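Local coordinates for protein TbpB (Actinobacillus pleuropneumoniae, PDB 3HOL) that probably binds host transferrin at the bacterial surface, as the lipoprotein part of a receptor that lets the bacterium acquire iron, at residues P110-P115 with R274-S279; F294-V299 with Q361-A366; Y88-E93 with S161-P166. All coordinates share one frame; numbering follows the deposited sequence.

Contact 1 of 3, residues P110-P115 with R274-S279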
ATOM      1  N   PRO A 110       2.898   1.915  -4.233  1.00  9.43           N
ATOM      2  CA  PRO A 110       2.289   2.719  -3.163  1.00  9.36           C
ATOM      3  C   PRO A 110       3.377   3.354  -2.267  1.00  9.83           C
ATOM      4  O   PRO A 110       4.287   2.649  -1.854  1.00  9.38           O
ATOM      5  CB  PRO A 110       1.495   1.680  -2.343  1.00  8.97           C
ATOM      6  CG  PRO A 110       1.212   0.539  -3.347  1.00  9.47           C
ATOM      7  CD  PRO A 110       2.431   0.508  -4.226  1.00  9.74           C
ATOM      8  N   ALA A 111       3.281   4.654  -1.995  1.00  9.34           N
ATOM      9  CA  ALA A 111       4.409   5.426  -1.410  1.00  8.90           C
ATOM     10  C   ALA A 111       4.893   4.877  -0.080  1.00  9.00           C
ATOM     11  O   ALA A 111       4.085   4.582   0.790  1.00  9.54           O
ATOM     12  CB  ALA A 111       3.998   6.928  -1.238  1.00  8.55           C
ATOM     13  N   LYS A 112       6.202   4.760   0.105  1.00  8.95           N
ATOM     14  CA  LYS A 112       6.727   4.344   1.428  1.00  9.26           C
ATOM     15  C   LYS A 112       7.386   5.507   2.164  1.00  8.91           C
ATOM     16  O   LYS A 112       7.728   5.391   3.344  1.00 10.23           O
ATOM     17  CB  LYS A 112       7.732   3.189   1.277  1.00  7.66           C
ATOM     18  CG  LYS A 112       7.007   1.825   0.970  1.00  8.69           C
ATOM     19  CD  LYS A 112       7.944   0.642   1.153  1.00 10.07           C
ATOM     20  CE  LYS A 112       7.204  -0.687   0.865  1.00 12.55           C
ATOM     21  NZ  LYS A 112       7.264  -1.046  -0.587  1.00 12.47           N
ATOM     22  N   GLU A 113       7.574   6.607   1.445  1.00  9.75           N
ATOM     23  CA  GLU A 113       7.993   7.870   2.042  1.00 10.41           C
ATOM     24  C   GLU A 113       7.047   8.964   1.572  1.00 11.82           C
ATOM     25  O   GLU A 113       6.533   8.915   0.439  1.00 11.50           O
ATOM     26  CB  GLU A 113       9.433   8.216   1.645  1.00 11.51           C
ATOM     27  CG  GLU A 113      10.449   7.133   1.975  1.00 14.04           C
ATOM     28  CD  GLU A 113      11.931   7.577   1.785  1.00 24.73           C
ATOM     29  OE1 GLU A 113      12.220   8.726   1.370  1.00 25.74           O
ATOM     30  OE2 GLU A 113      12.816   6.764   2.073  1.00 28.43           O
ATOM     31  N   LEU A 114       6.797   9.935   2.460  1.00 10.64           N
ATOM     32  CA  LEU A 114       6.026  11.125   2.146  1.00 10.64           C
ATOM     33  C   LEU A 114       6.879  12.400   2.336  1.00 10.81           C
ATOM     34  O   LEU A 114       7.794  12.399   3.183  1.00  9.66           O
ATOM     35  CB  LEU A 114       4.822  11.209   3.122  1.00 11.15           C
ATOM     36  CG  LEU A 114       3.802  10.053   3.111  1.00 10.92           C
ATOM     37  CD1 LEU A 114       2.671  10.424   4.076  1.00 10.18           C
ATOM     38  CD2 LEU A 114       3.216   9.865   1.725  1.00 11.20           C
ATOM     39  N   PRO A 115       6.550  13.480   1.587  1.00 10.53           N
ATOM     40  CA  PRO A 115       7.165  14.788   1.831  1.00 11.27           C
ATOM     41  C   PRO A 115       6.977  15.162   3.294  1.00 12.94           C
ATOM     42  O   PRO A 115       5.957  14.808   3.916  1.00 12.69           O
ATOM     43  CB  PRO A 115       6.414  15.716   0.884  1.00 11.45           C
ATOM     44  CG  PRO A 115       5.972  14.787  -0.272  1.00  9.95           C
ATOM     45  CD  PRO A 115       5.672  13.483   0.394  1.00  8.84           C
ATOM     46  N   ARG A 274      10.255   8.490   5.985  1.00 12.90           N
ATOM     47  CA  ARG A 274       9.688   7.150   5.781  1.00 13.65           C
ATOM     48  C   ARG A 274       8.391   6.979   6.583  1.00 13.60           C
ATOM     49  O   ARG A 274       8.296   7.421   7.751  1.00 13.85           O
ATOM     50  CB  ARG A 274      10.682   6.104   6.243  1.00 14.27           C
ATOM     51  CG  ARG A 274      10.451   4.681   5.755  1.00 17.32           C
ATOM     52  CD  ARG A 274      11.547   4.299   4.779  1.00 20.36           C
ATOM     53  NE  ARG A 274      11.181   3.000   4.219  1.00 25.64           N
ATOM     54  CZ  ARG A 274      11.398   2.652   2.972  1.00 20.57           C
ATOM     55  NH1 ARG A 274      12.002   3.506   2.167  1.00 20.94           N
ATOM     56  NH2 ARG A 274      11.028   1.456   2.556  1.00 19.25           N
ATOM     57  N   ILE A 275       7.411   6.312   5.974  1.00 11.88           N
ATOM     58  CA  ILE A 275       6.195   5.916   6.701  1.00 11.25           C
ATOM     59  C   ILE A 275       6.058   4.402   6.798  1.00 10.79           C
ATOM     60  O   ILE A 275       5.405   3.897   7.718  1.00 10.36           O
ATOM     61  CB  ILE A 275       4.909   6.466   6.076  1.00 11.41           C
ATOM     62  CG1 ILE A 275       4.831   6.174   4.550  1.00 10.40           C
ATOM     63  CG2 ILE A 275       4.791   7.954   6.377  1.00 12.28           C
ATOM     64  CD1 ILE A 275       3.345   6.309   3.960  1.00  8.22           C
ATOM     65  N   ILE A 276       6.644   3.681   5.829  1.00 10.06           N
ATOM     66  CA  ILE A 276       6.417   2.256   5.740  1.00  9.30           C
ATOM     67  C   ILE A 276       7.670   1.497   5.370  1.00 10.94           C
ATOM     68  O   ILE A 276       8.443   1.961   4.516  1.00  9.28           O
ATOM     69  CB  ILE A 276       5.362   1.977   4.653  1.00  9.11           C
ATOM     70  CG1 ILE A 276       3.995   2.566   5.047  1.00  9.44           C
ATOM     71  CG2 ILE A 276       5.266   0.479   4.326  1.00  7.98           C
ATOM     72  CD1 ILE A 276       3.021   2.619   3.809  1.00  9.89           C
ATOM     73  N   ASP A 277       7.851   0.316   5.988  1.00 10.64           N
ATOM     74  CA  ASP A 277       8.775  -0.687   5.441  1.00 12.06           C
ATOM     75  C   ASP A 277       7.941  -1.894   5.037  1.00 11.27           C
ATOM     76  O   ASP A 277       7.056  -2.293   5.781  1.00 11.41           O
ATOM     77  CB  ASP A 277       9.816  -1.139   6.491  1.00 11.84           C
ATOM     78  CG  ASP A 277      10.748  -0.007   6.931  1.00 15.08           C
ATOM     79  OD1 ASP A 277      11.163   0.768   6.049  1.00 16.39           O
ATOM     80  OD2 ASP A 277      11.013   0.120   8.164  1.00 16.19           O
ATOM     81  N   ALA A 278       8.231  -2.475   3.878  1.00 11.07           N
ATOM     82  CA  ALA A 278       7.615  -3.731   3.458  1.00 12.00           C
ATOM     83  C   ALA A 278       8.484  -4.303   2.350  1.00 13.23           C
ATOM     84  O   ALA A 278       8.473  -3.806   1.217  1.00 12.94           O
ATOM     85  CB  ALA A 278       6.140  -3.520   2.946  1.00 12.12           C
ATOM     86  N   SER A 279       9.291  -5.297   2.698  1.00 13.61           N
ATOM     87  CA  SER A 279      10.196  -5.895   1.727  1.00 14.93           C
ATOM     88  C   SER A 279      10.357  -7.361   1.997  1.00 14.66           C
ATOM     89  O   SER A 279       9.959  -7.862   3.049  1.00 14.15           O
ATOM     90  CB  SER A 279      11.560  -5.176   1.664  1.00 14.81           C
ATOM     91  OG  SER A 279      12.130  -5.117   2.935  1.00 16.85           O
TER

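Contact 2 of 3, residues F294-V299 with Q361-A366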
ATOM      1  N   PHE A 294      -0.047  -0.657   2.236  1.00 10.80           N
ATOM      2  CA  PHE A 294      -0.734   0.622   2.328  1.00 10.54           C
ATOM      3  C   PHE A 294      -0.628   1.279   3.701  1.00 10.92           C
ATOM      4  O   PHE A 294      -1.190   2.337   3.930  1.00 11.98           O
ATOM      5  CB  PHE A 294      -2.188   0.472   1.876  1.00 10.81           C
ATOM      6  CG  PHE A 294      -2.333  -0.130   0.517  1.00 10.33           C
ATOM      7  CD1 PHE A 294      -1.948   0.588  -0.606  1.00  9.01           C
ATOM      8  CD2 PHE A 294      -2.890  -1.406   0.368  1.00 11.59           C
ATOM      9  CE1 PHE A 294      -2.112   0.043  -1.895  1.00  8.50           C
ATOM     10  CE2 PHE A 294      -3.061  -1.974  -0.895  1.00 13.00           C
ATOM     11  CZ  PHE A 294      -2.652  -1.248  -2.040  1.00  9.26           C
ATOM     12  N   GLY A 295       0.156   0.698   4.592  1.00 11.20           N
ATOM     13  CA  GLY A 295       0.291   1.261   5.942  1.00 11.47           C
ATOM     14  C   GLY A 295      -0.218   0.351   7.059  1.00 11.30           C
ATOM     15  O   GLY A 295      -0.227   0.735   8.208  1.00 11.67           O
ATOM     16  N   ASP A 296      -0.628  -0.861   6.718  1.00 12.46           N
ATOM     17  CA  ASP A 296      -0.992  -1.859   7.733  1.00 12.35           C
ATOM     18  C   ASP A 296       0.037  -3.002   7.634  1.00 12.34           C
ATOM     19  O   ASP A 296       0.027  -3.789   6.674  1.00 11.84           O
ATOM     20  CB  ASP A 296      -2.422  -2.357   7.518  1.00 13.38           C
ATOM     21  CG  ASP A 296      -2.937  -3.175   8.711  1.00 16.07           C
ATOM     22  OD1 ASP A 296      -2.106  -3.712   9.460  1.00 12.42           O
ATOM     23  OD2 ASP A 296      -4.159  -3.279   8.900  1.00 20.04           O
ATOM     24  N   ALA A 297       0.940  -3.082   8.625  1.00 12.45           N
ATOM     25  CA  ALA A 297       2.010  -4.087   8.614  1.00 12.28           C
ATOM     26  C   ALA A 297       1.407  -5.485   8.806  1.00 13.99           C
ATOM     27  O   ALA A 297       2.075  -6.498   8.526  1.00 14.01           O
ATOM     28  CB  ALA A 297       3.035  -3.792   9.713  1.00 12.76           C
ATOM     29  N   SER A 298       0.161  -5.540   9.266  1.00 14.04           N
ATOM     30  CA  SER A 298      -0.531  -6.840   9.462  1.00 16.49           C
ATOM     31  C   SER A 298      -1.295  -7.324   8.231  1.00 16.68           C
ATOM     32  O   SER A 298      -2.005  -8.338   8.270  1.00 17.24           O
ATOM     33  CB  SER A 298      -1.442  -6.806  10.683  1.00 16.72           C
ATOM     34  OG  SER A 298      -0.632  -6.546  11.824  1.00 21.98           O
ATOM     35  N   VAL A 299      -1.104  -6.634   7.115  1.00 16.74           N
ATOM     36  CA  VAL A 299      -1.650  -7.106   5.850  1.00 16.17           C
ATOM     37  C   VAL A 299      -0.451  -7.368   4.945  1.00 15.48           C
ATOM     38  O   VAL A 299       0.378  -6.466   4.677  1.00 13.68           O
ATOM     39  CB  VAL A 299      -2.628  -6.057   5.267  1.00 17.08           C
ATOM     40  CG1 VAL A 299      -3.025  -6.407   3.847  1.00 15.25           C
ATOM     41  CG2 VAL A 299      -3.883  -5.902   6.176  1.00 17.74           C
ATOM     42  N   GLN A 361       7.572  -6.077   7.586  1.00 11.80           N
ATOM     43  CA  GLN A 361       6.724  -4.911   7.389  1.00 12.21           C
ATOM     44  C   GLN A 361       6.610  -4.109   8.683  1.00 11.70           C
ATOM     45  O   GLN A 361       6.536  -4.675   9.757  1.00 11.56           O
ATOM     46  CB  GLN A 361       5.327  -5.335   6.893  1.00 12.20           C
ATOM     47  CG  GLN A 361       5.372  -6.333   5.688  1.00 10.50           C
ATOM     48  CD  GLN A 361       4.019  -6.383   4.943  1.00 12.00           C
ATOM     49  OE1 GLN A 361       3.965  -6.248   3.704  1.00 10.94           O
ATOM     50  NE2 GLN A 361       2.931  -6.508   5.694  1.00  7.21           N
ATOM     51  N   GLY A 362       6.582  -2.785   8.580  1.00 11.57           N
ATOM     52  CA  GLY A 362       6.461  -1.964   9.775  1.00 11.10           C
ATOM     53  C   GLY A 362       5.794  -0.634   9.443  1.00 12.13           C
ATOM     54  O   GLY A 362       5.893  -0.149   8.302  1.00 10.71           O
ATOM     55  N   GLU A 363       5.118  -0.071  10.438  1.00 11.22           N
ATOM     56  CA  GLU A 363       4.439   1.229  10.341  1.00 11.66           C
ATOM     57  C   GLU A 363       5.292   2.206  11.132  1.00 12.44           C
ATOM     58  O   GLU A 363       5.226   2.191  12.366  1.00 11.53           O
ATOM     59  CB  GLU A 363       3.036   1.110  10.987  1.00 12.50           C
ATOM     60  CG  GLU A 363       2.188   0.013  10.354  1.00 12.66           C
ATOM     61  CD  GLU A 363       0.968  -0.403  11.180  1.00 14.57           C
ATOM     62  OE1 GLU A 363       0.527   0.354  12.059  1.00 17.54           O
ATOM     63  OE2 GLU A 363       0.454  -1.517  10.937  1.00 12.96           O
ATOM     64  N   ARG A 364       6.102   3.038  10.449  1.00 11.51           N
ATOM     65  CA  ARG A 364       7.107   3.866  11.155  1.00 12.30           C
ATOM     66  C   ARG A 364       6.495   4.788  12.159  1.00 12.01           C
ATOM     67  O   ARG A 364       5.454   5.398  11.892  1.00 10.96           O
ATOM     68  CB  ARG A 364       7.870   4.783  10.185  1.00 12.21           C
ATOM     69  CG  ARG A 364       8.849   4.093   9.304  1.00 12.21           C
ATOM     70  CD  ARG A 364      10.143   3.689  10.061  1.00 14.28           C
ATOM     71  NE  ARG A 364      11.055   3.013   9.121  1.00 14.79           N
ATOM     72  CZ  ARG A 364      12.198   3.518   8.651  1.00 14.17           C
ATOM     73  NH1 ARG A 364      12.907   2.790   7.788  1.00 14.85           N
ATOM     74  NH2 ARG A 364      12.633   4.730   9.026  1.00 10.38           N
ATOM     75  N   THR A 365       7.198   4.991  13.268  1.00 13.91           N
ATOM     76  CA  THR A 365       6.830   6.046  14.237  1.00 13.66           C
ATOM     77  C   THR A 365       6.852   7.437  13.576  1.00 14.67           C
ATOM     78  O   THR A 365       7.822   7.783  12.877  1.00 14.95           O
ATOM     79  CB  THR A 365       7.825   6.044  15.412  1.00 15.03           C
ATOM     80  OG1 THR A 365       7.829   4.736  15.998  1.00 11.83           O
ATOM     81  CG2 THR A 365       7.472   7.135  16.482  1.00 12.49           C
ATOM     82  N   ALA A 366       5.820   8.253  13.812  1.00 14.16           N
ATOM     83  CA  ALA A 366       5.876   9.647  13.369  1.00 14.67           C
ATOM     84  C   ALA A 366       7.103  10.334  14.011  1.00 16.20           C
ATOM     85  O   ALA A 366       7.369  10.174  15.227  1.00 16.12           O
ATOM     86  CB  ALA A 366       4.539  10.400  13.696  1.00 14.62           C
TER
HETATM   87  O   HOH W   1       0.207  -3.621  12.346  1.00 19.23           O

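Contact 3 of 3, residues Y88-E93 with S161-P166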
ATOM      1  N   TYR A  88     -11.083   5.856 -18.906  1.00  7.14           N
ATOM      2  CA  TYR A  88     -12.242   5.056 -19.264  1.00  8.51           C
ATOM      3  C   TYR A  88     -11.864   4.161 -20.451  1.00  8.59           C
ATOM      4  O   TYR A  88     -10.852   4.400 -21.125  1.00  8.22           O
ATOM      5  CB  TYR A  88     -13.420   5.982 -19.642  1.00  7.21           C
ATOM      6  CG  TYR A  88     -13.050   7.098 -20.625  1.00  9.80           C
ATOM      7  CD1 TYR A  88     -12.869   6.834 -22.006  1.00  9.74           C
ATOM      8  CD2 TYR A  88     -12.845   8.407 -20.168  1.00  7.91           C
ATOM      9  CE1 TYR A  88     -12.483   7.870 -22.889  1.00 10.01           C
ATOM     10  CE2 TYR A  88     -12.495   9.458 -21.055  1.00  9.05           C
ATOM     11  CZ  TYR A  88     -12.331   9.166 -22.396  1.00 11.77           C
ATOM     12  OH  TYR A  88     -12.002  10.180 -23.223  1.00 12.12           O
ATOM     13  N   VAL A  89     -12.690   3.147 -20.685  1.00  8.81           N
ATOM     14  CA  VAL A  89     -12.569   2.222 -21.796  1.00  9.17           C
ATOM     15  C   VAL A  89     -14.034   2.119 -22.236  1.00  9.52           C
ATOM     16  O   VAL A  89     -14.829   1.478 -21.566  1.00  9.38           O
ATOM     17  CB  VAL A  89     -12.030   0.819 -21.324  1.00  9.77           C
ATOM     18  CG1 VAL A  89     -12.090  -0.257 -22.459  1.00  9.15           C
ATOM     19  CG2 VAL A  89     -10.625   0.931 -20.813  1.00 12.85           C
ATOM     20  N   ILE A  90     -14.415   2.815 -23.301  1.00  9.97           N
ATOM     21  CA  ILE A  90     -15.834   2.828 -23.693  1.00  9.56           C
ATOM     22  C   ILE A  90     -16.046   2.634 -25.197  1.00  9.09           C
ATOM     23  O   ILE A  90     -15.105   2.753 -26.005  1.00  9.43           O
ATOM     24  CB  ILE A  90     -16.566   4.111 -23.275  1.00  9.59           C
ATOM     25  CG1 ILE A  90     -16.014   5.342 -24.039  1.00  9.97           C
ATOM     26  CG2 ILE A  90     -16.551   4.311 -21.711  1.00 10.08           C
ATOM     27  CD1 ILE A  90     -16.708   6.733 -23.715  1.00  9.73           C
ATOM     28  N   ASP A  91     -17.278   2.302 -25.556  1.00  9.59           N
ATOM     29  CA  ASP A  91     -17.703   2.340 -26.961  1.00  9.91           C
ATOM     30  C   ASP A  91     -18.169   3.741 -27.238  1.00 10.29           C
ATOM     31  O   ASP A  91     -19.188   4.178 -26.677  1.00 11.12           O
ATOM     32  CB  ASP A  91     -18.857   1.344 -27.185  1.00  9.44           C
ATOM     33  CG  ASP A  91     -19.097   1.051 -28.667  1.00 11.83           C
ATOM     34  OD1 ASP A  91     -18.707   1.879 -29.509  1.00  8.83           O
ATOM     35  OD2 ASP A  91     -19.652  -0.030 -28.979  1.00 12.23           O
ATOM     36  N   GLY A  92     -17.442   4.463 -28.093  1.00  9.43           N
ATOM     37  CA  GLY A  92     -17.869   5.827 -28.464  1.00 11.20           C
ATOM     38  C   GLY A  92     -18.984   5.900 -29.503  1.00 11.45           C
ATOM     39  O   GLY A  92     -19.428   6.975 -29.884  1.00 11.54           O
ATOM     40  N   GLU A  93     -19.442   4.750 -29.977  1.00 11.94           N
ATOM     41  CA  GLU A  93     -20.603   4.698 -30.888  1.00 10.88           C
ATOM     42  C   GLU A  93     -21.477   3.553 -30.363  1.00 11.23           C
ATOM     43  O   GLU A  93     -21.833   2.587 -31.075  1.00  9.88           O
ATOM     44  CB  GLU A  93     -20.136   4.457 -32.340  1.00 11.41           C
ATOM     45  CG  GLU A  93     -19.575   5.719 -33.008  1.00 13.20           C
ATOM     46  CD  GLU A  93     -18.950   5.437 -34.391  1.00 19.23           C
ATOM     47  OE1 GLU A  93     -19.204   4.375 -34.973  1.00 19.12           O
ATOM     48  OE2 GLU A  93     -18.179   6.263 -34.888  1.00 20.03           O
ATOM     49  N   SER A 161     -17.638  10.616 -18.859  1.00  8.02           N
ATOM     50  CA  SER A 161     -16.836  11.806 -19.220  1.00  8.90           C
ATOM     51  C   SER A 161     -16.335  11.706 -20.683  1.00  8.78           C
ATOM     52  O   SER A 161     -16.239  12.715 -21.385  1.00  7.83           O
ATOM     53  CB  SER A 161     -15.616  11.958 -18.294  1.00  8.57           C
ATOM     54  OG  SER A 161     -14.983  10.684 -18.127  1.00  9.15           O
ATOM     55  N   GLY A 162     -16.052  10.486 -21.131  1.00  9.47           N
ATOM     56  CA  GLY A 162     -15.577  10.243 -22.497  1.00  9.48           C
ATOM     57  C   GLY A 162     -16.636  10.438 -23.569  1.00  9.90           C
ATOM     58  O   GLY A 162     -16.327  10.492 -24.761  1.00 10.53           O
ATOM     59  N   ASP A 163     -17.888  10.612 -23.155  1.00  9.59           N
ATOM     60  CA  ASP A 163     -18.926  11.068 -24.104  1.00 10.20           C
ATOM     61  C   ASP A 163     -18.884  12.562 -24.402  1.00 10.28           C
ATOM     62  O   ASP A 163     -19.553  13.010 -25.335  1.00  9.79           O
ATOM     63  CB  ASP A 163     -20.340  10.677 -23.597  1.00 10.21           C
ATOM     64  CG  ASP A 163     -20.522   9.159 -23.489  1.00 10.80           C
ATOM     65  OD1 ASP A 163     -20.079   8.441 -24.426  1.00 13.74           O
ATOM     66  OD2 ASP A 163     -21.133   8.680 -22.485  1.00 11.19           O
ATOM     67  N   ALA A 164     -18.150  13.359 -23.608  1.00  9.30           N
ATOM     68  CA  ALA A 164     -18.305  14.817 -23.709  1.00 10.43           C
ATOM     69  C   ALA A 164     -17.460  15.364 -24.877  1.00 11.75           C
ATOM     70  O   ALA A 164     -16.346  14.889 -25.114  1.00 11.88           O
ATOM     71  CB  ALA A 164     -17.897  15.520 -22.374  1.00  9.12           C
ATOM     72  N   LYS A 165     -17.960  16.377 -25.575  1.00 12.20           N
ATOM     73  CA  LYS A 165     -17.152  17.082 -26.591  1.00 14.27           C
ATOM     74  C   LYS A 165     -16.172  18.063 -25.926  1.00 15.37           C
ATOM     75  O   LYS A 165     -16.571  18.899 -25.083  1.00 14.74           O
ATOM     76  CB  LYS A 165     -18.061  17.836 -27.569  1.00 14.32           C
ATOM     77  CG  LYS A 165     -19.071  16.932 -28.308  1.00 15.78           C
ATOM     78  CD  LYS A 165     -19.723  17.631 -29.545  1.00 16.80           C
ATOM     79  CE  LYS A 165     -20.589  16.638 -30.297  1.00 20.18           C
ATOM     80  NZ  LYS A 165     -21.213  17.297 -31.478  1.00 16.85           N
ATOM     81  N   PRO A 166     -14.881  17.960 -26.281  1.00 17.05           N
ATOM     82  CA  PRO A 166     -13.854  18.812 -25.669  1.00 17.36           C
ATOM     83  C   PRO A 166     -14.114  20.319 -25.864  1.00 17.85           C
ATOM     84  O   PRO A 166     -13.720  21.120 -25.030  1.00 17.35           O
ATOM     85  CB  PRO A 166     -12.569  18.371 -26.365  1.00 17.66           C
ATOM     86  CG  PRO A 166     -12.860  17.018 -26.855  1.00 18.28           C
ATOM     87  CD  PRO A 166     -14.292  17.015 -27.236  1.00 17.15           C
TER
HETATM   88  O   HOH W   2     -20.285   8.718 -27.117  1.00 21.03           O

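Contact 1 of 3, residues P110-P115 with R274-S279
K112 meets I275 and I276 through its carbonyl oxygen, which takes two backbone N-H groups at once. I275 N reaches K112 O at 2.8 Å in an almost straight bond, and I276 N comes to K112 O from the same face of the carbonyl plane, at 3.2 Å. Two successive N-H groups on one carbonyl resemble a classic beta bulge, set just beyond the antiparallel, non-hydrogen-bonded pair E113 and R274. The packing around this carbonyl is tight. The K112 chain runs extended across I276 as far as CE, which lies 3.7 Å from A278 CB, and a last bend turns NZ to E290 and L291 O. I275 CD1 packs 3.9 Å from L114 CG.

The pair E113 and R274, which keeps some solvent exposure, is slacker. E113 OE2 lies at the guanidinium edge, in its plane, in a weak salt bridge to R274 NH1 (3.4 Å), the two flat groups almost perpendicular; E113 OE1 goes to T272. A bend at chi2 (111°) turns R274 along its own strand toward D277, where NE forms a salt bridge with D277 OD1 (2.9 Å), which lies out of the guanidinium plane. K112 CB lies over one guanidinium face, toward its rim. D277 OD2 goes on to Y477 and R364. With a carboxylate for each cation, K112 and R274 can probably run side by side at little electrostatic cost.

Contact 2 of 3, residues F294-V299 with Q361-A366
A297 presses its methyl group against the end of strand 356-363, with CB 3.9 Å from Q361 CB and E363 OE2 also close by. Its backbone is held on two counts. A297 N gives a nearly straight hydrogen bond, 2.8 Å, to E363 OE2, using the lone pair on the anti side of that oxygen, and A297 O accepts from the amide of Q361.

Q361 reaches across to the turn with its chain extended beyond CG and places NE2 between two carbonyls. The bond from Q361 NE2 to V299 O is short and straight (2.7 Å, 175°); the one to A297 O is longer, 3.0 Å, and more bent. Both acceptors lie in the amide plane of Q361, whereas NE2 stands well above the plane of each carbonyl. These two bonds fix how the amide is turned.

What Q361 grips is a type I beta turn from D296 to V299, within the C-lobe handle domain region. Inside it D296 OD1 takes the N-H of S298, an Asx turn, and V299 N returns to D296 O.

E363 closes the other flank, its CG lying 3.3 Å from G295 O. Its carboxylate runs beside that of D296, the planes nearly perpendicular and D296 OD1 3.7 Å from E363 OE2. K15 probably eases this crowding of negative charge: it forms a salt bridge to E363 OE2 and a longer, weak ion pair with D296. A water bonded to E363 OE2 also accepts from S298 OG.

Contact 3 of 3, residues Y88-E93 with S161-P166
Y88 lays one face of its ring against G162, whose CA makes a CH-pi contact 3.7 Å from the ring centroid and 25° off the normal. The approach is offset toward the rim at the hydroxyl-bearing end, so CZ of Y88 is the nearest atom, 3.4 Å from G162 CA. Having no side chain, G162 can bring its alpha carbon this close. It is the middle residue of a 3-10 turn, 161-163, in the long loop between strands 119-133 and 171-178 of the barrel that is probably that of the N-lobe; the tyrosine belongs to strand 84-91 of a separate five-stranded antiparallel sheet, probably the N-lobe handle.

Two residues along the same strand, I90 points the same way and adds a second van der Waals contact: its CD1 rests 3.7 Å from G162 C and close to D163 OD1. In both Y88 and I90 the first side-chain branch (chi1 48° and 66°) sits between the backbone N and the carbonyl carbon, which sends ring and methyl toward the turn.

Further out, polar bonds set the turn in place. A164 N closes it on S161 O, S161 OG is held by D127 and the backbone of F128, and D163 OD2 accepts from V160 N. K100 bridges the two sides, pairing with D163 OD1 and bonding D91 O. At the end of the strand, D91 OD1 takes the N-H of E93 in an Asx turn. A water hydrogen-bonds to D163 OD1 at 2.7 Å and, weakly, to G92 O at 3.4 Å.

From the N terminus, contact 3 opens first at 88-93 and contact 1 next at 110-115. Contact 3 closes at 161-166, before contact 1 closes at 274-279, so these two cross. Contact 2 follows in series, tying the loop after strand 287-290 to the end of strand 356-363. Contact 3 lies apart, its centre about 36 Å from that of contact 1, and ties the five-stranded sheet to the first barrel's long loop. Contact 1 brings the chain before that barrel against the strand that follows it, probably where the two lobes join. Contacts 1 and 2 adjoin in one sheet: strands 272-282 and 356-363 are neighbours, and G362 N lies 2.9 Å from D277 O, probably hydrogen-bonded.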